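Acyl-CoA dehydrogenase (Geobacillus kaustophilus, PDB 2PG0) probably catalyses the FAD-dependent alpha,beta-dehydrogenation of acyl chains, as a member of the acyl-CoA dehydrogenase family. Local coordinates at residues A[25-37]-A[78-90]. Residues are numbered along the deposited sequence; the frame is centred on the assembly and turned at random.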
ATOM      1  N   LEU A  25     -35.550  10.624  11.419  1.00 14.93           N
ATOM      2  CA  LEU A  25     -34.635  11.105  10.379  1.00 15.17           C
ATOM      3  C   LEU A  25     -35.162  10.903   8.964  1.00 15.39           C
ATOM      4  O   LEU A  25     -34.893  11.713   8.073  1.00 14.76           O
ATOM      5  CB  LEU A  25     -33.258  10.434  10.519  1.00 14.84           C
ATOM      6  CG  LEU A  25     -32.484  10.730  11.806  1.00 15.03           C
ATOM      7  CD1 LEU A  25     -31.177   9.934  11.806  1.00 14.97           C
ATOM      8  CD2 LEU A  25     -32.219  12.229  11.969  1.00 14.59           C
ATOM      9  N   GLU A  26     -35.902   9.818   8.751  1.00 16.17           N
ATOM     10  CA  GLU A  26     -36.486   9.549   7.439  1.00 17.64           C
ATOM     11  C   GLU A  26     -37.426  10.670   6.992  1.00 17.07           C
ATOM     12  O   GLU A  26     -37.552  10.933   5.797  1.00 16.50           O
ATOM     13  CB  GLU A  26     -37.180   8.184   7.404  1.00 17.46           C
ATOM     14  CG  GLU A  26     -36.201   7.037   7.095  1.00 20.14           C
ATOM     15  CD  GLU A  26     -36.768   5.647   7.387  1.00 21.65           C
ATOM     16  OE1 GLU A  26     -37.905   5.548   7.905  1.00 27.39           O
ATOM     17  OE2 GLU A  26     -36.064   4.643   7.100  1.00 26.90           O
ATOM     18  N   LYS A  27     -38.067  11.328   7.958  1.00 16.29           N
ATOM     19  CA  LYS A  27     -38.923  12.480   7.674  1.00 16.88           C
ATOM     20  C   LYS A  27     -38.164  13.815   7.700  1.00 16.53           C
ATOM     21  O   LYS A  27     -38.334  14.643   6.803  1.00 16.27           O
ATOM     22  CB  LYS A  27     -40.088  12.533   8.662  1.00 16.28           C
ATOM     23  CG  LYS A  27     -41.012  13.736   8.456  1.00 17.18           C
ATOM     24  CD  LYS A  27     -42.234  13.695   9.356  1.00 17.35           C
ATOM     25  CE  LYS A  27     -41.884  13.928  10.821  1.00 17.81           C
ATOM     26  NZ  LYS A  27     -43.102  13.810  11.685  1.00 17.46           N
ATOM     27  N   GLU A  28     -37.336  14.006   8.730  1.00 16.30           N
ATOM     28  CA  GLU A  28     -36.756  15.318   9.043  1.00 16.37           C
ATOM     29  C   GLU A  28     -35.370  15.610   8.469  1.00 16.38           C
ATOM     30  O   GLU A  28     -34.976  16.781   8.380  1.00 16.30           O
ATOM     31  CB  GLU A  28     -36.710  15.538  10.560  1.00 16.86           C
ATOM     32  CG  GLU A  28     -38.065  15.527  11.257  1.00 16.61           C
ATOM     33  CD  GLU A  28     -38.906  16.769  10.977  1.00 19.78           C
ATOM     34  OE1 GLU A  28     -38.469  17.650  10.210  1.00 21.01           O
ATOM     35  OE2 GLU A  28     -40.012  16.867  11.543  1.00 19.33           O
ATOM     36  N   ALA A  29     -34.643  14.570   8.081  1.00 15.81           N
ATOM     37  CA  ALA A  29     -33.234  14.740   7.701  1.00 15.97           C
ATOM     38  C   ALA A  29     -32.912  14.264   6.290  1.00 16.12           C
ATOM     39  O   ALA A  29     -32.405  15.037   5.469  1.00 16.29           O
ATOM     40  CB  ALA A  29     -32.323  14.060   8.730  1.00 15.85           C
ATOM     41  N   TYR A  30     -33.200  12.993   6.009  1.00 15.83           N
ATOM     42  CA  TYR A  30     -32.863  12.402   4.715  1.00 16.02           C
ATOM     43  C   TYR A  30     -33.365  13.224   3.509  1.00 16.59           C
ATOM     44  O   TYR A  30     -32.588  13.505   2.587  1.00 16.09           O
ATOM     45  CB  TYR A  30     -33.363  10.952   4.629  1.00 15.66           C
ATOM     46  CG  TYR A  30     -32.477   9.928   5.302  1.00 15.48           C
ATOM     47  CD1 TYR A  30     -32.800   9.417   6.563  1.00 13.91           C
ATOM     48  CD2 TYR A  30     -31.328   9.455   4.672  1.00 14.34           C
ATOM     49  CE1 TYR A  30     -32.002   8.459   7.174  1.00 15.69           C
ATOM     50  CE2 TYR A  30     -30.517   8.506   5.280  1.00 15.35           C
ATOM     51  CZ  TYR A  30     -30.860   8.014   6.531  1.00 15.29           C
ATOM     52  OH  TYR A  30     -30.075   7.070   7.139  1.00 16.03           O
ATOM     53  N   PRO A  31     -34.656  13.620   3.513  1.00 17.33           N
ATOM     54  CA  PRO A  31     -35.134  14.331   2.323  1.00 18.20           C
ATOM     55  C   PRO A  31     -34.690  15.790   2.232  1.00 18.39           C
ATOM     56  O   PRO A  31     -34.776  16.377   1.144  1.00 19.78           O
ATOM     57  CB  PRO A  31     -36.663  14.276   2.458  1.00 17.96           C
ATOM     58  CG  PRO A  31     -36.965  13.437   3.680  1.00 18.66           C
ATOM     59  CD  PRO A  31     -35.727  13.451   4.513  1.00 17.88           C
ATOM     60  N   HIS A  32     -34.252  16.362   3.355  1.00 18.42           N
ATOM     61  CA  HIS A  32     -33.870  17.782   3.467  1.00 18.25           C
ATOM     62  C   HIS A  32     -32.361  18.012   3.300  1.00 17.48           C
ATOM     63  O   HIS A  32     -31.920  19.152   3.133  1.00 16.67           O
ATOM     64  CB  HIS A  32     -34.216  18.328   4.856  1.00 19.29           C
ATOM     65  CG  HIS A  32     -35.676  18.333   5.186  1.00 21.97           C
ATOM     66  ND1 HIS A  32     -36.422  19.492   5.227  1.00 25.10           N
ATOM     67  CD2 HIS A  32     -36.516  17.331   5.541  1.00 23.70           C
ATOM     68  CE1 HIS A  32     -37.662  19.202   5.578  1.00 25.73           C
ATOM     69  NE2 HIS A  32     -37.750  17.895   5.762  1.00 24.86           N
ATOM     70  N   TYR A  33     -31.574  16.944   3.403  1.00 16.73           N
ATOM     71  CA  TYR A  33     -30.117  17.081   3.527  1.00 16.57           C
ATOM     72  C   TYR A  33     -29.484  17.874   2.383  1.00 16.81           C
ATOM     73  O   TYR A  33     -28.655  18.751   2.628  1.00 16.71           O
ATOM     74  CB  TYR A  33     -29.461  15.709   3.664  1.00 16.12           C
ATOM     75  CG  TYR A  33     -27.999  15.741   4.059  1.00 15.27           C
ATOM     76  CD1 TYR A  33     -27.627  15.796   5.404  1.00 14.95           C
ATOM     77  CD2 TYR A  33     -26.989  15.701   3.092  1.00 14.92           C
ATOM     78  CE1 TYR A  33     -26.283  15.811   5.777  1.00 14.51           C
ATOM     79  CE2 TYR A  33     -25.638  15.711   3.459  1.00 14.06           C
ATOM     80  CZ  TYR A  33     -25.299  15.767   4.798  1.00 14.48           C
ATOM     81  OH  TYR A  33     -23.981  15.775   5.173  1.00 14.67           O
ATOM     82  N   ASN A  34     -29.882  17.572   1.147  1.00 17.44           N
ATOM     83  CA  ASN A  34     -29.323  18.248  -0.033  1.00 18.61           C
ATOM     84  C   ASN A  34     -29.590  19.757  -0.042  1.00 18.63           C
ATOM     85  O   ASN A  34     -28.726  20.545  -0.443  1.00 18.34           O
ATOM     86  CB  ASN A  34     -29.826  17.594  -1.331  1.00 19.41           C
ATOM     87  CG  ASN A  34     -29.294  16.169  -1.525  1.00 21.93           C
ATOM     88  OD1 ASN A  34     -28.525  15.657  -0.712  1.00 25.96           O
ATOM     89  ND2 ASN A  34     -29.711  15.527  -2.614  1.00 26.24           N
ATOM     90  N   ASP A  35     -30.780  20.150   0.418  1.00 18.51           N
ATOM     91  CA  ASP A  35     -31.136  21.566   0.572  1.00 19.19           C
ATOM     92  C   ASP A  35     -30.274  22.267   1.623  1.00 18.42           C
ATOM     93  O   ASP A  35     -29.877  23.423   1.450  1.00 17.94           O
ATOM     94  CB  ASP A  35     -32.610  21.710   0.950  1.00 20.11           C
ATOM     95  CG  ASP A  35     -33.537  21.530  -0.230  1.00 23.46           C
ATOM     96  OD1 ASP A  35     -33.046  21.500  -1.382  1.00 27.81           O
ATOM     97  OD2 ASP A  35     -34.769  21.430  -0.005  1.00 28.61           O
ATOM     98  N   TRP A  36     -29.992  21.560   2.711  1.00 17.65           N
ATOM     99  CA  TRP A  36     -29.157  22.101   3.771  1.00 17.45           C
ATOM    100  C   TRP A  36     -27.750  22.390   3.249  1.00 17.12           C
ATOM    101  O   TRP A  36     -27.155  23.416   3.574  1.00 16.73           O
ATOM    102  CB  TRP A  36     -29.063  21.121   4.926  1.00 17.36           C
ATOM    103  CG  TRP A  36     -30.337  20.848   5.649  1.00 17.82           C
ATOM    104  CD1 TRP A  36     -31.508  21.560   5.587  1.00 17.53           C
ATOM    105  CD2 TRP A  36     -30.554  19.793   6.586  1.00 17.84           C
ATOM    106  NE1 TRP A  36     -32.450  20.991   6.422  1.00 17.94           N
ATOM    107  CE2 TRP A  36     -31.885  19.912   7.054  1.00 18.68           C
ATOM    108  CE3 TRP A  36     -29.752  18.755   7.079  1.00 18.24           C
ATOM    109  CZ2 TRP A  36     -32.429  19.029   7.991  1.00 18.42           C
ATOM    110  CZ3 TRP A  36     -30.294  17.879   8.011  1.00 18.62           C
ATOM    111  CH2 TRP A  36     -31.620  18.023   8.454  1.00 18.03           C
ATOM    112  N   GLU A  37     -27.229  21.476   2.437  1.00 17.15           N
ATOM    113  CA  GLU A  37     -25.912  21.662   1.838  1.00 17.68           C
ATOM    114  C   GLU A  37     -25.869  22.887   0.936  1.00 18.24           C
ATOM    115  O   GLU A  37     -24.902  23.654   0.967  1.00 18.10           O
ATOM    116  CB  GLU A  37     -25.495  20.418   1.073  1.00 17.68           C
ATOM    117  CG  GLU A  37     -25.210  19.255   1.975  1.00 18.13           C
ATOM    118  CD  GLU A  37     -24.414  18.213   1.266  1.00 21.34           C
ATOM    119  OE1 GLU A  37     -24.950  17.623   0.300  1.00 22.27           O
ATOM    120  OE2 GLU A  37     -23.243  18.006   1.660  1.00 21.40           O
ATOM    121  N   ASN A  78     -25.267   9.013  16.853  1.00 13.57           N
ATOM    122  CA  ASN A  78     -24.210   9.449  15.945  1.00 13.80           C
ATOM    123  C   ASN A  78     -24.089   8.587  14.696  1.00 13.06           C
ATOM    124  O   ASN A  78     -23.830   9.110  13.605  1.00 12.98           O
ATOM    125  CB  ASN A  78     -22.889   9.578  16.685  1.00 14.80           C
ATOM    126  CG  ASN A  78     -22.966  10.594  17.809  1.00 15.93           C
ATOM    127  OD1 ASN A  78     -23.815  11.496  17.790  1.00 21.19           O
ATOM    128  ND2 ASN A  78     -22.109  10.447  18.794  1.00 17.53           N
ATOM    129  N   GLU A  79     -24.313   7.283  14.847  1.00 12.27           N
ATOM    130  CA  GLU A  79     -24.303   6.367  13.696  1.00 12.43           C
ATOM    131  C   GLU A  79     -25.436   6.714  12.736  1.00 12.50           C
ATOM    132  O   GLU A  79     -25.224   6.862  11.526  1.00 11.92           O
ATOM    133  CB  GLU A  79     -24.434   4.916  14.138  1.00 12.57           C
ATOM    134  CG  GLU A  79     -23.154   4.316  14.681  1.00 14.35           C
ATOM    135  CD  GLU A  79     -23.306   2.864  15.093  1.00 16.99           C
ATOM    136  OE1 GLU A  79     -24.434   2.305  15.020  1.00 18.16           O
ATOM    137  OE2 GLU A  79     -22.284   2.282  15.510  1.00 17.61           O
ATOM    138  N   GLU A  80     -26.642   6.862  13.285  1.00 12.39           N
ATOM    139  CA  GLU A  80     -27.805   7.166  12.454  1.00 12.65           C
ATOM    140  C   GLU A  80     -27.707   8.528  11.756  1.00 12.16           C
ATOM    141  O   GLU A  80     -28.138   8.678  10.615  1.00 12.32           O
ATOM    142  CB  GLU A  80     -29.110   7.025  13.254  1.00 12.57           C
ATOM    143  CG  GLU A  80     -29.442   5.569  13.643  1.00 13.93           C
ATOM    144  CD  GLU A  80     -29.451   4.600  12.462  1.00 14.69           C
ATOM    145  OE1 GLU A  80     -30.079   4.909  11.434  1.00 16.60           O
ATOM    146  OE2 GLU A  80     -28.843   3.514  12.575  1.00 15.39           O
ATOM    147  N   LEU A  81     -27.122   9.508  12.432  1.00 12.36           N
ATOM    148  CA  LEU A  81     -26.914  10.822  11.821  1.00 12.17           C
ATOM    149  C   LEU A  81     -25.886  10.760  10.679  1.00 12.14           C
ATOM    150  O   LEU A  81     -26.057  11.420   9.652  1.00 11.62           O
ATOM    151  CB  LEU A  81     -26.500  11.851  12.873  1.00 12.72           C
ATOM    152  CG  LEU A  81     -27.606  12.357  13.806  1.00 12.55           C
ATOM    153  CD1 LEU A  81     -27.001  13.203  14.902  1.00 13.82           C
ATOM    154  CD2 LEU A  81     -28.686  13.145  13.051  1.00 13.16           C
ATOM    155  N   GLU A  82     -24.824   9.979  10.862  1.00 11.69           N
ATOM    156  CA  GLU A  82     -23.827   9.799   9.801  1.00 12.08           C
ATOM    157  C   GLU A  82     -24.433   9.094   8.591  1.00 11.91           C
ATOM    158  O   GLU A  82     -24.093   9.405   7.448  1.00 11.02           O
ATOM    159  CB  GLU A  82     -22.584   9.059  10.306  1.00 12.34           C
ATOM    160  CG  GLU A  82     -21.416   8.990   9.291  1.00 14.02           C
ATOM    161  CD  GLU A  82     -20.832  10.368   8.933  1.00 15.92           C
ATOM    162  OE1 GLU A  82     -20.847  11.291   9.778  1.00 17.92           O
ATOM    163  OE2 GLU A  82     -20.335  10.525   7.798  1.00 18.50           O
ATOM    164  N   LYS A  83     -25.352   8.165   8.843  1.00 11.78           N
ATOM    165  CA  LYS A  83     -26.071   7.510   7.756  1.00 12.01           C
ATOM    166  C   LYS A  83     -26.799   8.519   6.872  1.00 11.78           C
ATOM    167  O   LYS A  83     -26.944   8.302   5.669  1.00 11.51           O
ATOM    168  CB  LYS A  83     -27.022   6.441   8.298  1.00 12.37           C
ATOM    169  CG  LYS A  83     -26.277   5.201   8.792  1.00 13.35           C
ATOM    170  CD  LYS A  83     -27.211   4.171   9.389  1.00 14.83           C
ATOM    171  CE  LYS A  83     -26.436   3.112  10.154  1.00 17.09           C
ATOM    172  NZ  LYS A  83     -27.365   2.058  10.686  1.00 17.13           N
ATOM    173  N   VAL A  84     -27.245   9.623   7.472  1.00 11.35           N
ATOM    174  CA  VAL A  84     -27.771  10.749   6.699  1.00 11.48           C
ATOM    175  C   VAL A  84     -26.601  11.480   6.021  1.00 11.39           C
ATOM    176  O   VAL A  84     -26.523  11.530   4.794  1.00 11.78           O
ATOM    177  CB  VAL A  84     -28.612  11.728   7.557  1.00 11.61           C
ATOM    178  CG1 VAL A  84     -29.212  12.845   6.682  1.00 11.38           C
ATOM    179  CG2 VAL A  84     -29.726  10.975   8.322  1.00 10.95           C
ATOM    180  N   GLY A  85     -25.694  12.028   6.824  1.00 11.81           N
ATOM    181  CA  GLY A  85     -24.493  12.676   6.269  1.00 11.60           C
ATOM    182  C   GLY A  85     -23.593  13.313   7.306  1.00 11.30           C
ATOM    183  O   GLY A  85     -24.028  13.637   8.413  1.00 11.43           O
ATOM    184  N   SER A  86     -22.334  13.518   6.921  1.00 11.57           N
ATOM    185  CA  SER A  86     -21.308  14.039   7.822  1.00 11.87           C
ATOM    186  C   SER A  86     -21.554  15.475   8.275  1.00 11.85           C
ATOM    187  O   SER A  86     -20.983  15.910   9.270  1.00 12.41           O
ATOM    188  CB  SER A  86     -19.929  13.945   7.145  1.00 11.75           C
ATOM    189  OG  SER A  86     -19.644  12.611   6.780  1.00 13.25           O
ATOM    190  N   SER A  87     -22.392  16.223   7.559  1.00 12.36           N
ATOM    191  CA  SER A  87     -22.708  17.593   7.982  1.00 12.58           C
ATOM    192  C   SER A  87     -23.476  17.635   9.296  1.00 12.44           C
ATOM    193  O   SER A  87     -23.602  18.690   9.913  1.00 13.44           O
ATOM    194  CB  SER A  87     -23.445  18.366   6.885  1.00 12.64           C
ATOM    195  OG  SER A  87     -22.561  18.720   5.830  1.00 13.16           O
ATOM    196  N   LEU A  88     -23.971  16.480   9.729  1.00 12.52           N
ATOM    197  CA  LEU A  88     -24.686  16.374  10.998  1.00 12.59           C
ATOM    198  C   LEU A  88     -23.784  16.164  12.225  1.00 12.97           C
ATOM    199  O   LEU A  88     -24.284  15.992  13.349  1.00 13.07           O
ATOM    200  CB  LEU A  88     -25.753  15.284  10.894  1.00 12.01           C
ATOM    201  CG  LEU A  88     -26.983  15.781  10.123  1.00 12.18           C
ATOM    202  CD1 LEU A  88     -27.760  14.605   9.562  1.00 12.14           C
ATOM    203  CD2 LEU A  88     -27.883  16.681  10.981  1.00 11.67           C
ATOM    204  N   VAL A  89     -22.465  16.207  12.012  1.00 12.91           N
ATOM    205  CA  VAL A  89     -21.491  16.002  13.101  1.00 13.59           C
ATOM    206  C   VAL A  89     -21.611  17.000  14.246  1.00 13.27           C
ATOM    207  O   VAL A  89     -21.157  16.722  15.356  1.00 13.64           O
ATOM    208  CB  VAL A  89     -20.020  16.018  12.606  1.00 13.80           C
ATOM    209  CG1 VAL A  89     -19.729  14.772  11.768  1.00 15.47           C
ATOM    210  CG2 VAL A  89     -19.680  17.329  11.873  1.00 13.70           C
ATOM    211  N   GLY A  90     -22.205  18.159  13.964  1.00 13.14           N
ATOM    212  CA  GLY A  90     -22.416  19.198  14.977  1.00 13.23           C
ATOM    213  C   GLY A  90     -23.307  18.746  16.117  1.00 13.52           C
ATOM    214  O   GLY A  90     -23.180  19.238  17.242  1.00 13.04           O
TER
HETATM  215  O   HOH W   1     -30.242   7.099   9.847  1.00 13.36           O
HETATM  216  O   HOH W   2     -22.216  16.734   3.815  1.00 15.82           O
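Val-84 pushes its two methyls between the aromatic rings of Tyr-30 and Tyr-33. CG2 lies over one face of the Tyr-30 ring in a CH-pi contact, 3.7 Å from the centroid and 16° off the ring normal, while CG1 meets Tyr-33 CD1 at 3.6 Å and also touches Ala-29 CB. Leu-25 extends the apolar seam: its CD1 reaches Val-84 CG2, and its CD2 meets Leu-81 CD2 at 3.8 Å, the two leucines crossing at about a right angle. At the other end Trp-36 CZ3 rests on Leu-88 CD2, and Phe-46 of helix 44-52 covers Leu-25, Ala-29 and Leu-88. The contact lies within the helical N-terminal domain of the acyl-CoA dehydrogenase fold, where the bend joining helices 12-28 and 33-39 packs against the bend joining helices 71-84 and 89-105. One direct hydrogen bond spans the two bends: Ser-87 N donates to Tyr-33 OH (2.9 Å, 158°). Tyr-33 CG stands anti to the backbone N (chi1 -169°), which carries the ring across Gly-85, with CZ 3.5 Å from Gly-85 CA, where the ring occupies the place a CB would take. A leucine in place of Tyr-33 would probably leave Ser-87 N without its acceptor and open a gap beside Gly-85. Water bridges add to the polar contacts. One water accepts from Tyr-30 OH (2.7 Å) and donates to Glu-80 O and OE1; another joins Glu-37 OE2 to Ser-87 OG, the latter also bonded to Ala-212 N. Glu-80 OE2 pairs with Lys-83 NZ and Arg-18.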